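Local atomic coordinates of FdhC (Acinetobacter nosocomialis, PDB entry 5KTC), a protein that transfers, as a GNAT-superfamily sugar N-acyltransferase, a 3-hydroxybutanoyl group from coenzyme A to the amino group of a dTDP-linked 3-amino-3,6-dideoxygalactose. Residues F4-K7 and Y12-L15; S111-Y116 and I172-F177. All coordinates share one frame; numbering follows the deposited sequence.

Overall arrangement
From the N terminus, the loop residues 4-7 double back within a few residues onto the strand that starts the GNAT sheet, and interaction 1 closes a short loop, with four residues between its segments, held by a single bridge. Interaction 2 opens much later: helix 107-122 follows strand 91-99, and residues 172-177, near the C-terminal end of the fold, return to it after an excursion of 55 residues. The two contacts are therefore in series and neither nest nor cross. They meet at Leu114, which packs against Lys7, Leu6 and Leu13, so helix 107-122 lies between the N-terminal edge of the sheet and the C-terminal residues that meet the edge of the coenzyme A adenine.

Interaction 1 (F4-K7 and Y12-L15); sequences FNLK and YLRL. With MG (magnesium ion), chain E.
Leu6 and Leu13 meet through backbone and side chain alike. Leu13 N donates to Leu6 O at 3.0 Å and the N-H...O angle of 171° makes the bond nearly straight. Beyond it, Lys7 and Tyr12 form a single beta bridge; the end-to-end directions of the two segments differ by 157°, which marks it as antiparallel. Beside this bond the two leucines touch through CB, the Leu6 CB to Leu13 CB distance being 4.1 Å. At the far end Leu15 puts both methyls against Phe4, with Leu15 CD1 at the ring edge, 4.1 Å from Phe4 CD2. The Tyr12 CG stands between its backbone N and carbonyl carbon (chi1 61°), which leads the ring away from residues 4-7 and leaves CB as the part that meets Lys7.

Toward Phe4 the chains separate, and water takes over from direct bonding. One water donates to both Leu6 O and Leu13 O, lying 2.9 Å from Leu6 O. A second accepts from Leu6 N and donates to Leu13 O, the latter at 2.8 Å. Further out, Phe4 O binds a magnesium ion at 2.4 Å, a site that also takes a water and, at a long 2.7 Å, Asn5 OD1.

Strand 11-15 is an outermost strand of the mixed GNAT sheet: backbone bonds from Tyr12 and Arg14 pair it with strand 63-70, and its other edge carries residues 4-7 by one bridge and waters. Phe4 meets Tyr64 and Phe66 edge-to-face, and Leu6 lies on Ala118 of helix 107-122.

Leu6 O thus takes one amide and one water, and Leu13 O two waters, so both carbonyls are satisfied without further strand pairing. Phe4 O and Asn5 OD1, two acceptors that could not bond to each other, share the cation, which probably offsets their mutual repulsion.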
loop_
_atom_site.group_PDB
_atom_site.type_symbol
_atom_site.label_atom_id
_atom_site.label_comp_id
_atom_site.label_asym_id
_atom_site.label_seq_id
_atom_site.Cartn_x
_atom_site.Cartn_y
_atom_site.Cartn_z
ATOM N N PHE A 4 -2.083 14.029 3.514
ATOM C CA PHE A 4 -2.744 13.132 2.620
ATOM C C PHE A 4 -4.245 13.136 2.867
ATOM O O PHE A 4 -4.713 13.248 4.015
ATOM C CB PHE A 4 -2.198 11.711 2.780
ATOM C CG PHE A 4 -0.730 11.616 2.505
ATOM C CD1 PHE A 4 -0.255 11.426 1.207
ATOM C CD2 PHE A 4 0.194 11.770 3.532
ATOM C CE1 PHE A 4 1.117 11.348 0.944
ATOM C CE2 PHE A 4 1.570 11.714 3.263
ATOM C CZ PHE A 4 2.024 11.499 1.976
ATOM N N ASN A 5 -4.985 12.930 1.813
ATOM C CA ASN A 5 -6.424 12.819 1.910
ATOM C C ASN A 5 -6.821 11.618 1.074
ATOM O O ASN A 5 -7.386 11.727 0.076
ATOM C CB ASN A 5 -7.075 14.138 1.508
ATOM C CG ASN A 5 -6.686 15.258 2.461
ATOM O OD1 ASN A 5 -7.104 15.293 3.604
ATOM N ND2 ASN A 5 -5.824 16.132 2.002
ATOM N N LEU A 6 -6.492 10.450 1.583
ATOM C CA LEU A 6 -6.647 9.216 0.871
ATOM C C LEU A 6 -7.842 8.451 1.360
ATOM O O LEU A 6 -7.878 7.849 2.466
ATOM C CB LEU A 6 -5.363 8.397 0.997
ATOM C CG LEU A 6 -4.070 9.051 0.537
ATOM C CD1 LEU A 6 -2.856 8.205 1.032
ATOM C CD2 LEU A 6 -4.080 9.163 -0.977
ATOM N N LYS A 7 -8.855 8.400 0.483
ATOM C CA LYS A 7 -10.036 7.618 0.766
ATOM C C LYS A 7 -10.603 7.054 -0.504
ATOM O O LYS A 7 -10.573 7.702 -1.511
ATOM C CB LYS A 7 -11.104 8.461 1.494
ATOM C CG LYS A 7 -11.566 9.734 0.753
ATOM C CD LYS A 7 -12.613 10.610 1.539
ATOM C CE LYS A 7 -13.992 9.901 1.735
ATOM N NZ LYS A 7 -14.672 9.992 3.089
ATOM N N TYR A 12 -10.102 3.843 3.849
ATOM C CA TYR A 12 -9.367 5.061 3.893
ATOM C C TYR A 12 -8.055 4.802 4.597
ATOM O O TYR A 12 -7.898 3.770 5.256
ATOM C CB TYR A 12 -10.122 6.178 4.600
ATOM C CG TYR A 12 -10.489 5.975 6.038
ATOM C CD1 TYR A 12 -11.688 5.364 6.402
ATOM C CD2 TYR A 12 -9.656 6.383 7.049
ATOM C CE1 TYR A 12 -12.063 5.220 7.718
ATOM C CE2 TYR A 12 -10.020 6.221 8.385
ATOM C CZ TYR A 12 -11.208 5.614 8.740
ATOM O OH TYR A 12 -11.557 5.359 10.081
ATOM N N LEU A 13 -7.117 5.684 4.376
ATOM C CA LEU A 13 -5.760 5.557 4.932
ATOM C C LEU A 13 -5.469 6.755 5.773
ATOM O O LEU A 13 -5.822 7.850 5.416
ATOM C CB LEU A 13 -4.677 5.524 3.838
ATOM C CG LEU A 13 -4.663 4.479 2.708
ATOM C CD1 LEU A 13 -3.303 4.208 2.096
ATOM C CD2 LEU A 13 -5.380 3.202 2.948
ATOM N N ARG A 14 -4.689 6.560 6.829
ATOM C CA ARG A 14 -4.121 7.684 7.592
ATOM C C ARG A 14 -2.758 7.355 8.113
ATOM O O ARG A 14 -2.454 6.151 8.319
ATOM C CB ARG A 14 -5.066 8.134 8.699
ATOM C CG ARG A 14 -5.221 7.129 9.834
ATOM C CD ARG A 14 -5.011 7.773 11.216
ATOM N NE ARG A 14 -5.213 6.794 12.262
ATOM C CZ ARG A 14 -4.301 5.973 12.770
ATOM N NH1 ARG A 14 -3.028 6.043 12.382
ATOM N NH2 ARG A 14 -4.668 5.085 13.706
ATOM N N LEU A 15 -1.927 8.378 8.322
ATOM C CA LEU A 15 -0.537 8.100 8.752
ATOM C C LEU A 15 -0.417 7.366 10.076
ATOM O O LEU A 15 -1.166 7.642 11.032
ATOM C CB LEU A 15 0.238 9.406 8.815
ATOM C CG LEU A 15 0.455 10.093 7.447
ATOM C CD1 LEU A 15 1.053 11.488 7.541
ATOM C CD2 LEU A 15 1.332 9.219 6.569
HETATM MG MG MG E . -6.469 13.524 5.610
HETATM O O HOH W 1 -8.355 9.398 4.816
HETATM O O HOH W 2 -5.072 10.204 4.126
HETATM O O HOH W 3 -4.798 14.945 6.392
#

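Interaction 2 (S111-Y116 and I172-F177). With COA (coenzyme A), chain D.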
loop_
_atom_site.group_PDB
_atom_site.type_symbol
_atom_site.label_atom_id
_atom_site.label_comp_id
_atom_site.label_asym_id
_atom_site.label_seq_id
_atom_site.Cartn_x
_atom_site.Cartn_y
_atom_site.Cartn_z
ATOM N N SER A 111 -6.722 0.082 -1.789
ATOM C CA SER A 111 -5.457 0.495 -1.094
ATOM C C SER A 111 -4.307 0.597 -2.085
ATOM O O SER A 111 -3.555 1.592 -2.058
ATOM C CB SER A 111 -5.152 -0.423 0.085
ATOM O OG SER A 111 -4.964 -1.760 -0.260
ATOM N N ALA A 112 -4.213 -0.342 -3.038
ATOM C CA ALA A 112 -3.187 -0.227 -4.061
ATOM C C ALA A 112 -3.347 1.103 -4.886
ATOM O O ALA A 112 -2.378 1.876 -5.114
ATOM C CB ALA A 112 -3.167 -1.480 -4.990
ATOM N N LEU A 113 -4.599 1.402 -5.254
ATOM C CA LEU A 113 -4.863 2.570 -6.021
ATOM C C LEU A 113 -4.525 3.827 -5.247
ATOM O O LEU A 113 -4.036 4.786 -5.816
ATOM C CB LEU A 113 -6.338 2.612 -6.510
ATOM C CG LEU A 113 -6.675 1.481 -7.463
ATOM C CD1 LEU A 113 -8.213 1.360 -7.600
ATOM C CD2 LEU A 113 -5.956 1.711 -8.815
ATOM N N LEU A 114 -4.766 3.828 -3.947
ATOM C CA LEU A 114 -4.541 4.990 -3.171
ATOM C C LEU A 114 -3.058 5.148 -3.002
ATOM O O LEU A 114 -2.558 6.275 -2.962
ATOM C CB LEU A 114 -5.247 4.886 -1.836
ATOM C CG LEU A 114 -6.786 5.036 -1.855
ATOM C CD1 LEU A 114 -7.347 4.750 -0.461
ATOM C CD2 LEU A 114 -7.222 6.399 -2.379
ATOM N N VAL A 115 -2.343 4.044 -2.888
ATOM C CA VAL A 115 -0.836 4.153 -2.900
ATOM C C VAL A 115 -0.336 4.896 -4.109
ATOM O O VAL A 115 0.534 5.778 -3.990
ATOM C CB VAL A 115 -0.128 2.802 -2.791
ATOM C CG1 VAL A 115 1.355 2.892 -3.228
ATOM C CG2 VAL A 115 -0.343 2.210 -1.405
ATOM N N TYR A 116 -0.821 4.487 -5.286
ATOM C CA TYR A 116 -0.380 5.134 -6.501
ATOM C C TYR A 116 -0.848 6.597 -6.595
ATOM O O TYR A 116 -0.117 7.414 -7.137
ATOM C CB TYR A 116 -0.830 4.307 -7.734
ATOM C CG TYR A 116 -0.191 2.944 -7.780
ATOM C CD1 TYR A 116 1.206 2.790 -7.616
ATOM C CD2 TYR A 116 -0.913 1.796 -8.044
ATOM C CE1 TYR A 116 1.821 1.573 -7.718
ATOM C CE2 TYR A 116 -0.304 0.561 -8.083
ATOM C CZ TYR A 116 1.066 0.456 -7.941
ATOM O OH TYR A 116 1.720 -0.748 -7.968
ATOM N N ILE A 172 -9.270 5.906 -14.738
ATOM C CA ILE A 172 -10.536 5.820 -15.460
ATOM C C ILE A 172 -11.174 4.410 -15.338
ATOM O O ILE A 172 -12.308 4.249 -14.906
ATOM C CB ILE A 172 -10.348 6.181 -16.925
ATOM C CG1 ILE A 172 -9.689 7.581 -17.035
ATOM C CG2 ILE A 172 -11.667 6.137 -17.697
ATOM C CD1 ILE A 172 -8.494 7.612 -17.995
ATOM N N GLN A 173 -10.400 3.407 -15.675
ATOM C CA GLN A 173 -10.843 2.026 -15.647
ATOM C C GLN A 173 -11.255 1.589 -14.248
ATOM O O GLN A 173 -12.167 0.798 -14.072
ATOM C CB GLN A 173 -9.721 1.132 -16.117
ATOM C CG GLN A 173 -10.175 -0.302 -16.175
ATOM C CD GLN A 173 -9.146 -1.221 -16.754
ATOM O OE1 GLN A 173 -8.207 -0.804 -17.430
ATOM N NE2 GLN A 173 -9.316 -2.499 -16.484
ATOM N N TYR A 174 -10.513 2.072 -13.256
ATOM C CA TYR A 174 -10.741 1.675 -11.857
ATOM C C TYR A 174 -11.473 2.762 -11.028
ATOM O O TYR A 174 -11.497 2.688 -9.780
ATOM C CB TYR A 174 -9.414 1.343 -11.175
ATOM C CG TYR A 174 -8.763 0.072 -11.612
ATOM C CD1 TYR A 174 -8.035 -0.020 -12.804
ATOM C CD2 TYR A 174 -8.927 -1.061 -10.857
ATOM C CE1 TYR A 174 -7.430 -1.235 -13.202
ATOM C CE2 TYR A 174 -8.341 -2.267 -11.234
ATOM C CZ TYR A 174 -7.587 -2.346 -12.406
ATOM O OH TYR A 174 -7.043 -3.562 -12.679
ATOM N N ALA A 175 -12.115 3.720 -11.698
ATOM C CA ALA A 175 -12.851 4.786 -11.003
ATOM C C ALA A 175 -13.895 4.253 -10.032
ATOM O O ALA A 175 -14.115 4.884 -9.004
ATOM C CB ALA A 175 -13.511 5.758 -11.992
ATOM N N ARG A 176 -14.552 3.139 -10.367
ATOM C CA ARG A 176 -15.602 2.563 -9.514
ATOM C C ARG A 176 -15.082 2.162 -8.099
ATOM O O ARG A 176 -15.873 1.977 -7.161
ATOM C CB ARG A 176 -16.288 1.352 -10.163
ATOM C CG ARG A 176 -15.438 0.131 -10.339
ATOM C CD ARG A 176 -16.203 -0.867 -11.117
ATOM N NE ARG A 176 -15.428 -2.008 -11.450
ATOM C CZ ARG A 176 -15.354 -3.134 -10.766
ATOM N NH1 ARG A 176 -16.033 -3.310 -9.628
ATOM N NH2 ARG A 176 -14.569 -4.092 -11.239
ATOM N N PHE A 177 -13.785 1.899 -7.986
ATOM C CA PHE A 177 -13.205 1.526 -6.702
ATOM C C PHE A 177 -12.850 2.738 -5.828
ATOM O O PHE A 177 -12.657 2.607 -4.621
ATOM C CB PHE A 177 -11.947 0.684 -6.938
ATOM C CG PHE A 177 -12.212 -0.676 -7.489
ATOM C CD1 PHE A 177 -12.575 -1.710 -6.649
ATOM C CD2 PHE A 177 -12.034 -0.913 -8.829
ATOM C CE1 PHE A 177 -12.802 -2.980 -7.117
ATOM C CE2 PHE A 177 -12.242 -2.182 -9.321
ATOM C CZ PHE A 177 -12.630 -3.215 -8.469
HETATM N N1A COA D . -9.729 -5.716 -10.835
HETATM C C2A COA D . -10.880 -6.113 -10.245
HETATM N N3A COA D . -10.904 -6.889 -9.158
HETATM C C4A COA D . -9.755 -7.208 -8.583
HETATM C C5A COA D . -8.457 -6.768 -9.152
HETATM C C6A COA D . -8.505 -5.979 -10.359
HETATM N N6A COA D . -7.397 -5.547 -10.954
HETATM N N7A COA D . -7.499 -7.240 -8.367
HETATM C C8A COA D . -8.106 -7.938 -7.384
HETATM N N9A COA D . -9.458 -7.922 -7.527
HETATM C C1B COA D . -10.459 -8.546 -6.634
HETATM C C2B COA D . -10.002 -9.962 -6.264
HETATM O O2B COA D . -10.396 -10.953 -7.226
HETATM C C3B COA D . -10.602 -10.138 -4.911
HETATM O O3B COA D . -11.993 -10.419 -5.094
HETATM P P3B COA D . -12.562 -11.897 -4.820
HETATM O O7A COA D . -13.102 -11.749 -3.392
HETATM O O8A COA D . -13.588 -11.812 -5.915
HETATM O O9A COA D . -11.420 -12.868 -4.981
HETATM C C4B COA D . -10.479 -8.761 -4.298
HETATM O O4B COA D . -10.515 -7.830 -5.392
HETATM C C5B COA D . -9.280 -8.615 -3.384
HETATM O O5B COA D . -8.093 -8.905 -4.088
HETATM P P1A COA D . -7.152 -10.075 -3.595
HETATM O O1A COA D . -6.107 -10.307 -4.665
HETATM O O2A COA D . -7.866 -11.215 -2.922
HETATM O O3A COA D . -6.239 -9.434 -2.423
HETATM P P2A COA D . -6.189 -9.665 -0.885
HETATM O O4A COA D . -7.457 -9.285 -0.168
HETATM O O5A COA D . -5.633 -11.034 -0.538
HETATM O O6A COA D . -5.115 -8.578 -0.421
HETATM C CBP COA D . -2.807 -8.655 0.358
HETATM C CCP COA D . -3.765 -8.749 -0.842
HETATM C CDP COA D . -1.417 -8.899 -0.174
HETATM C CEP COA D . -2.882 -7.271 0.996
HETATM C CAP COA D . -3.206 -9.725 1.404
HETATM O OAP COA D . -3.396 -10.969 0.652
HETATM C C9P COA D . -2.247 -9.876 2.515
HETATM O O9P COA D . -2.186 -9.164 3.540
HETATM N N8P COA D . -1.375 -10.889 2.334
HETATM C C7P COA D . -0.376 -11.156 3.299
HETATM C C6P COA D . 0.741 -10.148 3.402
HETATM C C5P COA D . 1.510 -10.112 2.106
HETATM O O5P COA D . 1.913 -11.181 1.614
HETATM N N4P COA D . 1.675 -8.928 1.551
HETATM C C3P COA D . 2.284 -8.769 0.226
HETATM C C2P COA D . 3.817 -8.921 0.261
HETATM S S1P COA D . 4.444 -8.982 -1.458
#
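Tyr174 turns the edge of its ring to the coenzyme A adenine while the methyl CD1 of Leu113 approaches the same ring obliquely, neither contact being a stack. In the plane of that edge lies C6A of the base, and its amino group N6A donates a hydrogen bond to Tyr174 OH at 2.7 Å, with an N-H...O angle of 149°. The Phe177 ring has Tyr174 O in its plane at one edge, and its CZ lies 3.8 Å from C2A of the adenine, an oblique approach. One face of the Arg176 guanidinium is taken by Phe177 CE2, which stands 3.5 Å above the plane, over its centre.

Helix 107-122 follows strand 91-99 as a strand-then-helix unit of the GNAT fold, and this strand bonds coenzyme A through Trp97 O and Leu99 N. Ser111 OG also bonds Trp97 NE1, linking the helix to that strand.

Between the two protein segments the contact is narrow and apolar. A single methyl does the work: Leu113 CD1 sits 3.8 Å from Tyr174 CB and also 3.9 Å from Phe177 CB. With CG anti to the carbonyl carbon (chi1 -64°), Leu113 points its CD1 branch at residues 172-177, where it touches both CB atoms. Tyr174 is the first residue to leave helical backbone angles after helix 164-173, and Phe177 N bonds Tyr174 O across the turn, consistent with both rings reaching the adenine.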